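Local atomic coordinates of kelch domain-containing protein (Colletotrichum graminicola M1.001, PDB entry 5C86), a protein that oxidises alcohols as a fungal copper enzyme of the AA5 galactose oxidase and glyoxal oxidase family, probably passing electrons to dioxygen. Residues A[39-49]-A[61-72]; A[31-39]-A[353-363]. All coordinates share one frame; numbering follows the deposited sequence.

Interaction 1: A[39-49]-A[61-72]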
loop_
_atom_site.group_PDB
_atom_site.type_symbol
_atom_site.label_atom_id
_atom_site.label_comp_id
_atom_site.label_asym_id
_atom_site.label_seq_id
_atom_site.Cartn_x
_atom_site.Cartn_y
_atom_site.Cartn_z
ATOM N N TRP A 39 -13.192 15.563 10.361
ATOM C CA TRP A 39 -13.960 14.356 10.127
ATOM C C TRP A 39 -14.938 14.154 11.261
ATOM O O TRP A 39 -14.724 14.779 12.337
ATOM C CB TRP A 39 -13.046 13.065 10.015
ATOM C CG TRP A 39 -12.308 12.898 11.300
ATOM C CD1 TRP A 39 -11.154 13.483 11.612
ATOM C CD2 TRP A 39 -12.697 12.098 12.427
ATOM N NE1 TRP A 39 -10.773 13.145 12.908
ATOM C CE2 TRP A 39 -11.719 12.318 13.436
ATOM C CE3 TRP A 39 -13.768 11.267 12.699
ATOM C CZ2 TRP A 39 -11.784 11.699 14.697
ATOM C CZ3 TRP A 39 -13.848 10.655 13.970
ATOM C CH2 TRP A 39 -12.840 10.924 14.953
ATOM N N THR A 40 -15.951 13.335 11.042
ATOM C CA THR A 40 -16.781 12.763 12.117
ATOM C C THR A 40 -17.032 11.347 11.888
ATOM O O THR A 40 -16.836 10.829 10.745
ATOM C CB THR A 40 -18.195 13.461 12.231
ATOM O OG1 THR A 40 -18.971 13.176 11.063
ATOM C CG2 THR A 40 -18.005 14.937 12.476
ATOM N N THR A 41 -17.454 10.594 12.918
ATOM C CA THR A 41 -17.716 9.174 12.723
ATOM C C THR A 41 -18.794 8.967 11.668
ATOM O O THR A 41 -18.730 8.036 10.839
ATOM C CB THR A 41 -18.050 8.482 14.063
ATOM O OG1 THR A 41 -16.933 8.622 14.930
ATOM C CG2 THR A 41 -18.358 7.024 13.851
ATOM N N ALA A 42 -19.864 9.793 11.723
ATOM C CA ALA A 42 -20.959 9.656 10.784
ATOM C C ALA A 42 -20.634 10.185 9.432
ATOM O O ALA A 42 -21.257 9.746 8.473
ATOM C CB ALA A 42 -22.184 10.449 11.296
ATOM N N GLY A 43 -19.730 11.132 9.369
ATOM C CA GLY A 43 -19.309 11.708 8.120
ATOM C C GLY A 43 -20.255 12.806 7.599
ATOM O O GLY A 43 -21.264 13.164 8.216
ATOM N N ASN A 44 -19.922 13.317 6.441
ATOM C CA ASN A 44 -20.654 14.410 5.795
ATOM C C ASN A 44 -21.306 13.962 4.497
ATOM O O ASN A 44 -21.667 14.848 3.692
ATOM C CB ASN A 44 -19.729 15.580 5.579
ATOM C CG ASN A 44 -20.448 16.948 5.569
ATOM O OD1 ASN A 44 -21.564 17.045 6.062
ATOM N ND2 ASN A 44 -19.799 17.976 5.064
ATOM N N GLY A 45 -21.498 12.649 4.280
ATOM C CA GLY A 45 -22.134 12.036 3.133
ATOM C C GLY A 45 -21.458 12.280 1.767
ATOM O O GLY A 45 -22.082 12.217 0.750
ATOM N N LYS A 46 -20.174 12.635 1.785
ATOM C CA LYS A 46 -19.467 13.037 0.570
ATOM C C LYS A 46 -17.986 13.029 0.892
ATOM O O LYS A 46 -17.617 12.981 2.059
ATOM C CB LYS A 46 -19.956 14.455 0.114
ATOM C CG LYS A 46 -19.494 15.592 0.983
ATOM C CD LYS A 46 -20.384 16.849 0.714
ATOM C CE LYS A 46 -19.733 18.066 1.314
ATOM N NZ LYS A 46 -20.580 19.303 1.127
ATOM N N THR A 47 -17.163 13.113 -0.149
ATOM C CA THR A 47 -15.711 13.266 0.036
ATOM C C THR A 47 -15.090 14.314 -0.831
ATOM O O THR A 47 -15.383 14.317 -2.066
ATOM C CB THR A 47 -14.994 11.880 -0.262
ATOM O OG1 THR A 47 -15.658 10.800 0.359
ATOM C CG2 THR A 47 -13.524 11.954 0.119
ATOM N N TYR A 48 -14.225 15.090 -0.243
ATOM C CA TYR A 48 -13.334 16.024 -0.896
ATOM C C TYR A 48 -12.071 15.293 -1.368
ATOM O O TYR A 48 -11.455 14.592 -0.591
ATOM C CB TYR A 48 -12.950 17.187 -0.034
ATOM C CG TYR A 48 -14.073 18.190 0.068
ATOM C CD1 TYR A 48 -15.066 18.050 1.035
ATOM C CD2 TYR A 48 -14.130 19.280 -0.824
ATOM C CE1 TYR A 48 -16.096 19.025 1.142
ATOM C CE2 TYR A 48 -15.150 20.226 -0.737
ATOM C CZ TYR A 48 -16.113 20.091 0.254
ATOM O OH TYR A 48 -17.141 21.013 0.349
ATOM N N THR A 49 -11.649 15.600 -2.603
ATOM C CA THR A 49 -10.436 15.004 -3.230
ATOM C C THR A 49 -9.651 16.058 -3.897
ATOM O O THR A 49 -10.185 17.158 -4.270
ATOM C CB THR A 49 -10.732 13.842 -4.167
ATOM O OG1 THR A 49 -11.189 14.345 -5.451
ATOM C CG2 THR A 49 -11.707 12.849 -3.622
ATOM N N ASP A 61 -7.796 22.129 -7.310
ATOM C CA ASP A 61 -8.626 22.560 -6.224
ATOM C C ASP A 61 -9.410 21.378 -5.668
ATOM O O ASP A 61 -9.760 20.406 -6.384
ATOM C CB ASP A 61 -9.629 23.653 -6.707
ATOM C CG ASP A 61 -8.941 24.897 -7.275
ATOM O OD1 ASP A 61 -7.914 25.383 -6.757
ATOM O OD2 ASP A 61 -9.481 25.437 -8.258
ATOM N N ALA A 62 -9.799 21.493 -4.402
ATOM C CA ALA A 62 -10.560 20.432 -3.786
ATOM C C ALA A 62 -11.929 20.355 -4.408
ATOM O O ALA A 62 -12.590 21.402 -4.562
ATOM C CB ALA A 62 -10.658 20.640 -2.274
ATOM N N ILE A 63 -12.359 19.176 -4.821
ATOM C CA ILE A 63 -13.695 18.962 -5.302
ATOM C C ILE A 63 -14.421 17.897 -4.534
ATOM O O ILE A 63 -13.800 16.960 -3.999
ATOM C CB ILE A 63 -13.750 18.627 -6.831
ATOM C CG1 ILE A 63 -13.230 17.220 -7.121
ATOM C CG2 ILE A 63 -12.954 19.702 -7.616
ATOM C CD1 ILE A 63 -13.084 16.860 -8.604
ATOM N N VAL A 64 -15.750 17.962 -4.548
ATOM C CA VAL A 64 -16.579 16.943 -4.064
ATOM C C VAL A 64 -16.737 15.846 -5.083
ATOM O O VAL A 64 -17.665 15.776 -5.901
ATOM C CB VAL A 64 -17.952 17.439 -3.500
ATOM C CG1 VAL A 64 -18.767 16.240 -3.027
ATOM C CG2 VAL A 64 -17.730 18.408 -2.388
ATOM N N GLN A 65 -15.774 14.917 -5.072
ATOM C CA GLN A 65 -15.689 14.004 -6.190
ATOM C C GLN A 65 -16.549 12.821 -5.924
ATOM O O GLN A 65 -16.897 12.099 -6.839
ATOM C CB GLN A 65 -14.219 13.540 -6.421
ATOM C CG GLN A 65 -14.044 12.951 -7.803
ATOM C CD GLN A 65 -12.702 12.289 -7.985
ATOM O OE1 GLN A 65 -11.829 12.366 -7.086
ATOM N NE2 GLN A 65 -12.496 11.678 -9.159
ATOM N N ASN A 66 -16.913 12.589 -4.630
ATOM C CA ASN A 66 -17.809 11.558 -4.283
ATOM C C ASN A 66 -18.982 12.206 -3.519
ATOM O O ASN A 66 -18.774 12.784 -2.473
ATOM C CB ASN A 66 -17.141 10.488 -3.370
ATOM C CG ASN A 66 -17.995 9.279 -3.231
ATOM O OD1 ASN A 66 -19.243 9.360 -3.276
ATOM N ND2 ASN A 66 -17.405 8.108 -3.130
ATOM N N THR A 67 -20.170 12.133 -4.136
ATOM C CA THR A 67 -21.354 12.842 -3.588
ATOM C C THR A 67 -22.216 12.009 -2.696
ATOM O O THR A 67 -23.208 12.562 -2.162
ATOM C CB THR A 67 -22.277 13.329 -4.793
ATOM O OG1 THR A 67 -22.936 12.209 -5.445
ATOM C CG2 THR A 67 -21.487 14.220 -5.674
ATOM N N GLN A 68 -21.946 10.718 -2.542
ATOM C CA GLN A 68 -22.738 9.760 -1.780
ATOM C C GLN A 68 -22.067 9.073 -0.551
ATOM O O GLN A 68 -22.745 8.455 0.247
ATOM C CB GLN A 68 -23.214 8.637 -2.680
ATOM C CG GLN A 68 -24.186 9.133 -3.780
ATOM C CD GLN A 68 -24.818 8.025 -4.639
ATOM O OE1 GLN A 68 -25.392 7.030 -4.152
ATOM N NE2 GLN A 68 -24.694 8.188 -5.952
ATOM N N HIS A 69 -20.724 9.101 -0.500
ATOM C CA HIS A 69 -19.908 8.290 0.450
ATOM C C HIS A 69 -18.859 9.227 0.961
ATOM O O HIS A 69 -18.148 9.900 0.172
ATOM C CB HIS A 69 -19.343 7.113 -0.362
ATOM C CG HIS A 69 -18.529 6.107 0.378
ATOM N ND1 HIS A 69 -18.112 4.953 -0.269
ATOM C CD2 HIS A 69 -18.062 6.025 1.647
ATOM C CE1 HIS A 69 -17.397 4.218 0.562
ATOM N NE2 HIS A 69 -17.404 4.802 1.739
ATOM N N ASP A 70 -18.780 9.341 2.312
ATOM C CA ASP A 70 -17.664 9.983 2.988
ATOM C C ASP A 70 -16.638 8.882 3.266
ATOM O O ASP A 70 -16.898 7.959 4.063
ATOM C CB ASP A 70 -18.103 10.555 4.378
ATOM C CG ASP A 70 -17.037 11.394 5.004
ATOM O OD1 ASP A 70 -15.823 11.000 4.865
ATOM O OD2 ASP A 70 -17.265 12.436 5.647
ATOM N N MET A 71 -15.583 8.913 2.453
ATOM C CA MET A 71 -14.629 7.836 2.368
ATOM C C MET A 71 -13.458 7.928 3.375
ATOM O O MET A 71 -12.380 7.370 3.144
ATOM C CB MET A 71 -14.082 7.755 0.928
ATOM C CG MET A 71 -15.113 7.391 -0.104
ATOM S SD MET A 71 -14.450 7.137 -1.771
ATOM C CE MET A 71 -13.690 8.639 -1.958
ATOM N N PHE A 72 -13.664 8.616 4.467
ATOM C CA PHE A 72 -12.735 8.693 5.571
ATOM C C PHE A 72 -12.764 7.342 6.297
ATOM O O PHE A 72 -13.795 6.752 6.491
ATOM C CB PHE A 72 -13.145 9.778 6.549
ATOM C CG PHE A 72 -12.282 9.845 7.746
ATOM C CD1 PHE A 72 -10.994 10.251 7.651
ATOM C CD2 PHE A 72 -12.799 9.469 8.994
ATOM C CE1 PHE A 72 -10.180 10.263 8.768
ATOM C CE2 PHE A 72 -12.011 9.521 10.118
ATOM C CZ PHE A 72 -10.692 9.906 10.024
HETATM O O HOH W 1 -15.808 12.100 8.211
#

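Interaction 2: A[31-39]-A[353-363]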
loop_
_atom_site.group_PDB
_atom_site.type_symbol
_atom_site.label_atom_id
_atom_site.label_comp_id
_atom_site.label_asym_id
_atom_site.label_seq_id
_atom_site.Cartn_x
_atom_site.Cartn_y
_atom_site.Cartn_z
ATOM N N TRP A 31 -7.416 12.095 -0.716
ATOM C CA TRP A 31 -8.713 12.493 -0.155
ATOM C C TRP A 31 -8.670 12.515 1.352
ATOM O O TRP A 31 -7.847 11.897 1.999
ATOM C CB TRP A 31 -9.861 11.649 -0.626
ATOM C CG TRP A 31 -9.970 10.210 -0.181
ATOM C CD1 TRP A 31 -10.610 9.769 0.926
ATOM C CD2 TRP A 31 -9.461 9.040 -0.847
ATOM N NE1 TRP A 31 -10.599 8.418 0.993
ATOM C CE2 TRP A 31 -9.868 7.944 -0.079
ATOM C CE3 TRP A 31 -8.694 8.825 -2.007
ATOM C CZ2 TRP A 31 -9.566 6.607 -0.406
ATOM C CZ3 TRP A 31 -8.377 7.479 -2.355
ATOM C CH2 TRP A 31 -8.849 6.398 -1.566
ATOM N N SER A 32 -9.599 13.292 1.955
ATOM C CA SER A 32 -9.713 13.458 3.437
ATOM C C SER A 32 -10.981 12.794 3.878
ATOM O O SER A 32 -10.986 11.692 4.434
ATOM C CB SER A 32 -9.628 14.920 3.814
ATOM O OG SER A 32 -10.564 15.736 3.026
ATOM N N SER A 33 -12.138 13.451 3.643
ATOM C CA SER A 33 -13.432 13.094 4.210
ATOM C C SER A 33 -14.450 14.065 3.571
ATOM O O SER A 33 -14.097 14.794 2.619
ATOM C CB SER A 33 -13.444 13.333 5.715
ATOM O OG SER A 33 -13.176 14.673 5.979
ATOM N N GLY A 34 -15.597 14.169 4.242
ATOM C CA GLY A 34 -16.576 15.254 3.895
ATOM C C GLY A 34 -16.189 16.636 4.253
ATOM O O GLY A 34 -16.975 17.564 3.953
ATOM N N TRP A 35 -15.053 16.829 4.837
ATOM C CA TRP A 35 -14.424 18.137 5.005
ATOM C C TRP A 35 -12.981 18.103 4.579
ATOM O O TRP A 35 -12.316 17.050 4.601
ATOM C CB TRP A 35 -14.437 18.586 6.459
ATOM C CG TRP A 35 -15.846 18.687 7.051
ATOM C CD1 TRP A 35 -16.596 19.855 7.179
ATOM C CD2 TRP A 35 -16.634 17.631 7.619
ATOM N NE1 TRP A 35 -17.815 19.541 7.734
ATOM C CE2 TRP A 35 -17.867 18.190 8.024
ATOM C CE3 TRP A 35 -16.456 16.247 7.776
ATOM C CZ2 TRP A 35 -18.901 17.394 8.600
ATOM C CZ3 TRP A 35 -17.451 15.458 8.376
ATOM C CH2 TRP A 35 -18.678 16.056 8.810
ATOM N N PRO A 36 -12.386 19.251 4.320
ATOM C CA PRO A 36 -10.933 19.303 4.006
ATOM C C PRO A 36 -9.977 19.073 5.185
ATOM O O PRO A 36 -8.776 18.739 5.040
ATOM C CB PRO A 36 -10.755 20.758 3.476
ATOM C CG PRO A 36 -12.018 21.454 3.990
ATOM C CD PRO A 36 -13.104 20.478 3.941
ATOM N N ASN A 37 -10.465 19.398 6.398
ATOM C CA ASN A 37 -9.657 19.574 7.552
ATOM C C ASN A 37 -10.200 18.904 8.861
ATOM O O ASN A 37 -9.646 19.146 9.923
ATOM C CB ASN A 37 -9.496 21.070 7.811
ATOM C CG ASN A 37 -10.850 21.763 8.043
ATOM O OD1 ASN A 37 -11.922 21.173 7.967
ATOM N ND2 ASN A 37 -10.779 23.050 8.202
ATOM N N ARG A 38 -11.218 18.084 8.811
ATOM C CA ARG A 38 -11.661 17.456 10.048
ATOM C C ARG A 38 -12.545 16.359 9.509
ATOM O O ARG A 38 -12.569 16.219 8.352
ATOM C CB ARG A 38 -12.388 18.507 10.922
ATOM C CG ARG A 38 -13.528 19.171 10.169
ATOM C CD ARG A 38 -13.841 20.502 10.837
ATOM N NE ARG A 38 -15.114 21.122 10.491
ATOM C CZ ARG A 38 -15.228 22.104 9.606
ATOM N NH1 ARG A 38 -14.147 22.473 8.959
ATOM N NH2 ARG A 38 -16.417 22.684 9.343
ATOM N N TRP A 39 -13.192 15.563 10.361
ATOM C CA TRP A 39 -13.960 14.356 10.127
ATOM C C TRP A 39 -14.938 14.154 11.261
ATOM O O TRP A 39 -14.724 14.779 12.337
ATOM C CB TRP A 39 -13.046 13.065 10.015
ATOM C CG TRP A 39 -12.308 12.898 11.300
ATOM C CD1 TRP A 39 -11.154 13.483 11.612
ATOM C CD2 TRP A 39 -12.697 12.098 12.427
ATOM N NE1 TRP A 39 -10.773 13.145 12.908
ATOM C CE2 TRP A 39 -11.719 12.318 13.436
ATOM C CE3 TRP A 39 -13.768 11.267 12.699
ATOM C CZ2 TRP A 39 -11.784 11.699 14.697
ATOM C CZ3 TRP A 39 -13.848 10.655 13.970
ATOM C CH2 TRP A 39 -12.840 10.924 14.953
ATOM N N LEU A 353 -5.856 15.906 10.451
ATOM C CA LEU A 353 -7.258 15.907 10.153
ATOM C C LEU A 353 -8.005 15.962 11.504
ATOM O O LEU A 353 -8.649 15.017 11.924
ATOM C CB LEU A 353 -7.799 14.718 9.264
ATOM C CG LEU A 353 -9.118 15.010 8.540
ATOM C CD1 LEU A 353 -8.962 15.993 7.367
ATOM C CD2 LEU A 353 -9.819 13.775 8.030
ATOM N N CYS A 354 -7.902 17.091 12.171
ATOM C CA CYS A 354 -8.423 17.185 13.523
ATOM C C CYS A 354 -8.985 18.530 13.879
ATOM O O CYS A 354 -8.965 18.914 15.052
ATOM C CB CYS A 354 -7.316 16.794 14.470
ATOM S SG CYS A 354 -5.674 17.380 14.024
ATOM N N GLY A 355 -9.490 19.223 12.880
ATOM C CA GLY A 355 -10.368 20.422 13.076
ATOM C C GLY A 355 -9.861 21.642 12.358
ATOM O O GLY A 355 -8.768 21.709 11.940
ATOM N N ALA A 356 -10.679 22.685 12.259
ATOM C CA ALA A 356 -10.201 23.973 11.732
ATOM C C ALA A 356 -9.109 24.630 12.616
ATOM O O ALA A 356 -9.178 24.681 13.861
ATOM C CB ALA A 356 -11.418 24.942 11.561
ATOM N N ASN A 357 -8.053 25.121 11.986
ATOM C CA ASN A 357 -6.910 25.706 12.699
ATOM C C ASN A 357 -6.256 24.792 13.683
ATOM O O ASN A 357 -5.694 25.270 14.668
ATOM C CB ASN A 357 -7.291 27.007 13.480
ATOM C CG ASN A 357 -7.763 28.125 12.582
ATOM O OD1 ASN A 357 -7.451 28.149 11.393
ATOM N ND2 ASN A 357 -8.526 29.086 13.163
ATOM N N CYS A 358 -6.346 23.480 13.462
ATOM C CA CYS A 358 -5.686 22.501 14.328
ATOM C C CYS A 358 -4.218 22.469 13.885
ATOM O O CYS A 358 -3.927 22.249 12.701
ATOM C CB CYS A 358 -6.413 21.162 14.187
ATOM S SG CYS A 358 -5.757 19.831 15.187
ATOM N N LYS A 359 -3.285 22.712 14.804
ATOM C CA LYS A 359 -1.901 22.745 14.495
ATOM C C LYS A 359 -1.367 21.344 14.054
ATOM O O LYS A 359 -0.374 21.311 13.371
ATOM C CB LYS A 359 -1.116 23.314 15.664
ATOM C CG LYS A 359 -1.004 22.384 16.871
ATOM C CD LYS A 359 -0.288 23.058 18.047
ATOM C CE LYS A 359 0.058 22.036 19.146
ATOM N NZ LYS A 359 -1.157 21.438 19.831
ATOM N N GLU A 360 -2.035 20.252 14.426
ATOM C CA GLU A 360 -1.613 18.914 13.949
ATOM C C GLU A 360 -2.002 18.649 12.498
ATOM O O GLU A 360 -1.608 17.601 11.989
ATOM C CB GLU A 360 -2.152 17.819 14.883
ATOM C CG GLU A 360 -1.391 17.836 16.198
ATOM C CD GLU A 360 -1.879 18.915 17.168
ATOM O OE1 GLU A 360 -3.102 19.227 17.121
ATOM O OE2 GLU A 360 -1.047 19.413 17.972
ATOM N N ASN A 361 -2.806 19.474 11.824
ATOM C CA ASN A 361 -3.132 19.245 10.438
ATOM C C ASN A 361 -1.935 19.569 9.568
ATOM O O ASN A 361 -1.311 20.663 9.641
ATOM C CB ASN A 361 -4.201 20.180 9.967
ATOM C CG ASN A 361 -5.525 19.842 10.438
ATOM O OD1 ASN A 361 -5.923 18.671 10.683
ATOM N ND2 ASN A 361 -6.349 20.893 10.481
ATOM N N HIS A 362 -1.537 18.585 8.742
ATOM C CA HIS A 362 -0.470 18.835 7.781
ATOM C C HIS A 362 -0.986 18.612 6.379
ATOM O O HIS A 362 -1.253 17.458 5.949
ATOM C CB HIS A 362 0.689 17.913 8.137
ATOM C CG HIS A 362 1.185 18.111 9.522
ATOM N ND1 HIS A 362 1.653 19.336 9.958
ATOM C CD2 HIS A 362 1.233 17.283 10.599
ATOM C CE1 HIS A 362 1.969 19.254 11.234
ATOM N NE2 HIS A 362 1.750 18.020 11.639
ATOM N N PHE A 363 -1.187 19.696 5.620
ATOM C CA PHE A 363 -1.793 19.604 4.266
ATOM C C PHE A 363 -0.712 19.261 3.224
ATOM O O PHE A 363 -0.966 19.205 2.064
ATOM C CB PHE A 363 -2.554 20.899 3.866
ATOM C CG PHE A 363 -3.780 21.193 4.703
ATOM C CD1 PHE A 363 -3.626 21.814 5.953
ATOM C CD2 PHE A 363 -5.038 20.874 4.257
ATOM C CE1 PHE A 363 -4.765 22.093 6.723
ATOM C CE2 PHE A 363 -6.163 21.146 5.012
ATOM C CZ PHE A 363 -5.973 21.756 6.253
HETATM O O HOH W 2 -7.961 24.389 8.590
#

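Interaction 1: A[39-49]-A[61-72]
Ala62 CB touches the Tyr48 ring. Ile63 and Thr49 exchange two backbone hydrogen bonds, with Thr49 N to Ile63 O at 2.9 Å. Val64 lays CG2 over a face of the Tyr48 ring, 3.5 Å from CZ, and rests CG1 on Lys46 CB. Gln65, CG anti to the backbone N (chi1 -162°), reaches with its extended chain across to Thr49. OE1 accepts the Thr49 OG1 proton at 2.6 Å, while NE2 bonds Ser106 O and Glu104 O. Opposite Thr47 the strand fits in two residues, Gln65 and Asn66: a classic beta bulge. This hairpin of 47-52 and 63-66 forms the outer half of a four-stranded propeller blade. Asn66 O accepts a hydrogen bond from Thr47 N at 2.8 Å, and Asn66 OD1 accepts Gln68 N in an Asx turn. The buried Thr47 OG1 donates to His69 O at 2.7 Å and accepts from Met71 N at 2.8 Å. Asp70 OD2 receives Asn44 N on its anti lone pair at 2.9 Å. It also bonds Gly34 N and a water held by Thr40 N. Phe72 stacks, offset, on the five-membered ring of Trp39, planes at 20°. Its side chain lies beside His335 and Tyr120, copper ligands in another structure of this protein.

Interaction 2: A[31-39]-A[353-363]
Leu353 has CG trans to its backbone N (chi1 -158°), and this sends its forked end into the curve of segment 31-39. Asn37 swings CG between its own N and carbonyl carbon (chi1 60°), which carries the amide toward Ala356. Both segments are loops of the beta-propeller. Loop 31-39 joins strands 28-31 and 47-52 of one blade. Loop 353-363 joins strands 346-350 and 364-369 of another, which the N-terminal strand 5-11 completes.

The two methyls of Leu353 divide the work. CD1 sits against the backbone, 3.4 Å from Arg38 N, and also meets Pro36 O and Ser32 CB. CD2 packs on Trp39 CD1 at 3.8 Å. The carbonyl of Leu353 meets the edge of the same indole in its plane, and O lies 3.0 Å from both Trp39 CD1 and NE1. The side chain of Leu353 also lies near His335, a copper ligand in another structure of this protein. Phe303 meets the Trp39 ring with its plane nearly parallel.

Gly355 N donates to Asn37 O at 3.0 Å, in the carbonyl plane. Arg38 CB lies on Gly355 CA, 3.5 Å away, where no side chain intervenes. Gly355 begins a type II turn to Cys358, and a type I turn follows to Asn361. A Cys354-Cys358 disulfide is seen in a structure of this protein, but Cys354 SG and Cys358 SG of this conformer are 2.7 Å apart, beyond bonding length. The Asn361 side chain bridges the turn: OD1 accepts Cys354 N on a lone pair, and ND2 donates to Gly355 O at 2.9 Å. Asn37 ND2 lies beside Ala356 and gives a hydrogen to a water. Asn37 CB, from the same side chain, meets the edge of the Phe363 ring, 3.9 Å from CZ.

Overall arrangement
The centres of the two interactions are 12 Å apart, on the same side of the chain's centre. Along the chain, 39-49 and 61-72 are nested inside the long loop that 31-39 and 353-363 close. Interaction 1 joins neighbouring strands within one propeller blade. Interaction 2 brings a loop of that blade against one 314 residues further on, in the blade completed by strand 5-11. Trp39 belongs to both. Tyr48 N also hydrogen-bonds Ser33 O, joining the two contacts through the backbone. The two contacts therefore abut. Phe72 of one and Leu353 of the other both approach His335, so they probably help shape the surroundings of the copper site.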